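PDB 3TEE: flagella basal body P-ring formation protein flgA from Salmonella typhimurium, which acts in the periplasm as a chaperone-like factor in assembly of the flagellar P-ring, possibly as a modulator of that process or by associating with the rod. Local coordinates for residues 22-28 / 65-71. Numbering follows the deposited sequence.
Sequences VVVTLRS and YLQVNVQ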
loop_
_atom_site.group_PDB
_atom_site.type_symbol
_atom_site.label_atom_id
_atom_site.label_comp_id
_atom_site.label_asym_id
_atom_site.label_seq_id
_atom_site.Cartn_x
_atom_site.Cartn_y
_atom_site.Cartn_z
ATOM N N VAL A 22 22.280 -9.514 1.372
ATOM C CA VAL A 22 21.528 -10.534 0.645
ATOM C C VAL A 22 22.373 -11.791 0.522
ATOM O O VAL A 22 23.451 -11.765 -0.091
ATOM C CB VAL A 22 21.067 -10.013 -0.750
ATOM C CG1 VAL A 22 20.319 -11.111 -1.526
ATOM C CG2 VAL A 22 20.222 -8.750 -0.623
ATOM N N VAL A 23 21.864 -12.894 1.101
ATOM C CA VAL A 23 22.543 -14.186 1.104
ATOM C C VAL A 23 21.671 -15.181 0.381
ATOM O O VAL A 23 20.506 -15.357 0.743
ATOM C CB VAL A 23 22.896 -14.663 2.546
ATOM C CG1 VAL A 23 23.556 -16.055 2.524
ATOM C CG2 VAL A 23 23.792 -13.637 3.261
ATOM N N VAL A 24 22.237 -15.818 -0.639
ATOM C CA VAL A 24 21.516 -16.775 -1.480
ATOM C C VAL A 24 22.025 -18.192 -1.242
ATOM O O VAL A 24 23.231 -18.438 -1.281
ATOM C CB VAL A 24 21.550 -16.363 -2.986
ATOM C CG1 VAL A 24 20.769 -17.363 -3.864
ATOM C CG2 VAL A 24 21.001 -14.946 -3.187
ATOM N N THR A 25 21.095 -19.120 -1.040
ATOM C CA THR A 25 21.421 -20.545 -0.873
ATOM C C THR A 25 20.633 -21.360 -1.885
ATOM O O THR A 25 19.404 -21.234 -1.946
ATOM C CB THR A 25 21.093 -21.004 0.568
ATOM O OG1 THR A 25 21.711 -20.091 1.484
ATOM C CG2 THR A 25 21.611 -22.426 0.853
ATOM N N LEU A 26 21.317 -22.225 -2.642
ATOM C CA LEU A 26 20.621 -23.108 -3.595
ATOM C C LEU A 26 19.923 -24.276 -2.854
ATOM O O LEU A 26 20.563 -24.938 -2.049
ATOM C CB LEU A 26 21.608 -23.637 -4.638
ATOM C CG LEU A 26 20.986 -24.459 -5.763
ATOM C CD1 LEU A 26 20.398 -23.549 -6.862
ATOM C CD2 LEU A 26 22.002 -25.433 -6.331
ATOM N N ARG A 27 18.621 -24.486 -3.083
ATOM C CA ARG A 27 17.838 -25.558 -2.437
ATOM C C ARG A 27 17.596 -26.737 -3.390
ATOM O O ARG A 27 17.275 -27.841 -2.933
ATOM C CB ARG A 27 16.480 -25.043 -1.923
ATOM C CG ARG A 27 16.568 -23.857 -0.965
ATOM C CD ARG A 27 15.307 -23.666 -0.142
ATOM N NE ARG A 27 14.079 -23.585 -0.940
ATOM C CZ ARG A 27 13.025 -24.383 -0.777
ATOM N NH1 ARG A 27 13.039 -25.336 0.147
ATOM N NH2 ARG A 27 11.953 -24.236 -1.541
ATOM N N SER A 28 17.694 -26.501 -4.708
ATOM C CA SER A 28 17.488 -27.582 -5.681
ATOM C C SER A 28 18.808 -28.324 -5.965
ATOM O O SER A 28 19.887 -27.847 -5.594
ATOM C CB SER A 28 16.829 -27.060 -6.959
ATOM O OG SER A 28 17.483 -25.902 -7.439
ATOM N N TYR A 65 14.832 -24.699 -13.660
ATOM C CA TYR A 65 13.983 -24.146 -12.605
ATOM C C TYR A 65 14.765 -24.343 -11.319
ATOM O O TYR A 65 14.872 -25.473 -10.825
ATOM C CB TYR A 65 12.621 -24.863 -12.498
ATOM C CG TYR A 65 11.684 -24.762 -13.681
ATOM C CD1 TYR A 65 11.659 -23.620 -14.482
ATOM C CD2 TYR A 65 10.743 -25.755 -13.937
ATOM C CE1 TYR A 65 10.763 -23.504 -15.551
ATOM C CE2 TYR A 65 9.824 -25.635 -14.979
ATOM C CZ TYR A 65 9.846 -24.512 -15.791
ATOM O OH TYR A 65 8.959 -24.410 -16.837
ATOM N N LEU A 66 15.373 -23.276 -10.813
ATOM C CA LEU A 66 16.170 -23.372 -9.601
ATOM C C LEU A 66 15.352 -22.992 -8.385
ATOM O O LEU A 66 14.506 -22.101 -8.459
ATOM C CB LEU A 66 17.448 -22.498 -9.681
ATOM C CG LEU A 66 18.319 -22.610 -10.949
ATOM C CD1 LEU A 66 19.488 -21.660 -10.861
ATOM C CD2 LEU A 66 18.829 -24.064 -11.188
ATOM N N GLN A 67 15.587 -23.678 -7.270
ATOM C CA GLN A 67 14.920 -23.326 -6.023
ATOM C C GLN A 67 16.002 -22.741 -5.153
ATOM O O GLN A 67 17.056 -23.355 -4.972
ATOM C CB GLN A 67 14.276 -24.538 -5.337
ATOM C CG GLN A 67 13.117 -25.170 -6.119
ATOM C CD GLN A 67 12.566 -26.343 -5.347
ATOM O OE1 GLN A 67 13.263 -27.334 -5.080
ATOM N NE2 GLN A 67 11.331 -26.210 -4.895
ATOM N N VAL A 68 15.794 -21.506 -4.696
ATOM C CA VAL A 68 16.801 -20.838 -3.873
ATOM C C VAL A 68 16.130 -20.270 -2.622
ATOM O O VAL A 68 14.942 -19.977 -2.625
ATOM C CB VAL A 68 17.610 -19.715 -4.612
ATOM C CG1 VAL A 68 18.334 -20.236 -5.857
ATOM C CG2 VAL A 68 16.724 -18.522 -4.959
ATOM N N ASN A 69 16.911 -20.084 -1.592
ATOM C CA ASN A 69 16.476 -19.386 -0.397
ATOM C C ASN A 69 17.264 -18.057 -0.391
ATOM O O ASN A 69 18.486 -18.051 -0.526
ATOM C CB ASN A 69 16.745 -20.186 0.879
ATOM C CG ASN A 69 16.360 -19.377 2.109
ATOM O OD1 ASN A 69 17.197 -18.748 2.742
ATOM N ND2 ASN A 69 15.074 -19.235 2.362
ATOM N N VAL A 70 16.552 -16.954 -0.271
ATOM C CA VAL A 70 17.182 -15.632 -0.262
ATOM C C VAL A 70 16.951 -14.975 1.100
ATOM O O VAL A 70 15.831 -14.622 1.447
ATOM C CB VAL A 70 16.669 -14.745 -1.423
ATOM C CG1 VAL A 70 17.316 -13.355 -1.404
ATOM C CG2 VAL A 70 16.856 -15.432 -2.778
ATOM N N GLN A 71 18.019 -14.812 1.857
ATOM C CA GLN A 71 17.953 -14.093 3.140
ATOM C C GLN A 71 18.214 -12.627 2.823
ATOM O O GLN A 71 19.241 -12.310 2.220
ATOM C CB GLN A 71 19.017 -14.617 4.113
ATOM C CG GLN A 71 18.878 -16.096 4.463
ATOM C CD GLN A 71 19.875 -16.552 5.505
ATOM O OE1 GLN A 71 20.884 -15.896 5.788
ATOM N NE2 GLN A 71 19.584 -17.671 6.147
HETATM O O HOH W 1 20.120 -18.130 2.012
HETATM O O HOH W 2 12.913 -22.270 -3.147
#
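Val23 and Gln71, and after them Thr25 and Asn69, are the hydrogen-bonded pairs of two antiparallel strands, each residue giving its N-H to its partner's carbonyl and accepting one in return. The four bonds are nearly straight and lie in the carbonyl planes; Asn69 N to Thr25 O, at 2.8 Å, has an angle of 170° at the hydrogen.

Where strand 22-26 ends, the pattern changes. Gln67 O takes two donors from one face of its plane, Arg27 N at 2.7 Å and Ser28 N at 3.2 Å, the second more bent. With chi1 at 49°, the short Ser28 side chain places OG 2.9 Å from Gln67 N, so that a hydroxyl serves as acceptor where a regular strand would offer a carbonyl.

Apolar contacts gather on the face of Val24, Leu26, Val68 and Val70. Leu26 CD1 meets Val68 CG1 at 4.0 Å, and Val24 CG1 lies against Val68 CB. Phe11 of helix 2-14 packs on Val24 and Val70, where branched, wholly apolar side chains suit a covered face.

The other face is mixed: Val23 shares it with the polar Thr25, Asn69 and Gln71. Arg27 lays its CD beside Asn69 CB, and a water accepts from NH2 and donates to Val68 O; Asn69 ND2 bonds to Asn52 OD1 and a glycerol, probably from the crystallisation liquor. Backbone bonding thus joins the strands, while the valines turned to helix 2-14 join the sheet to it.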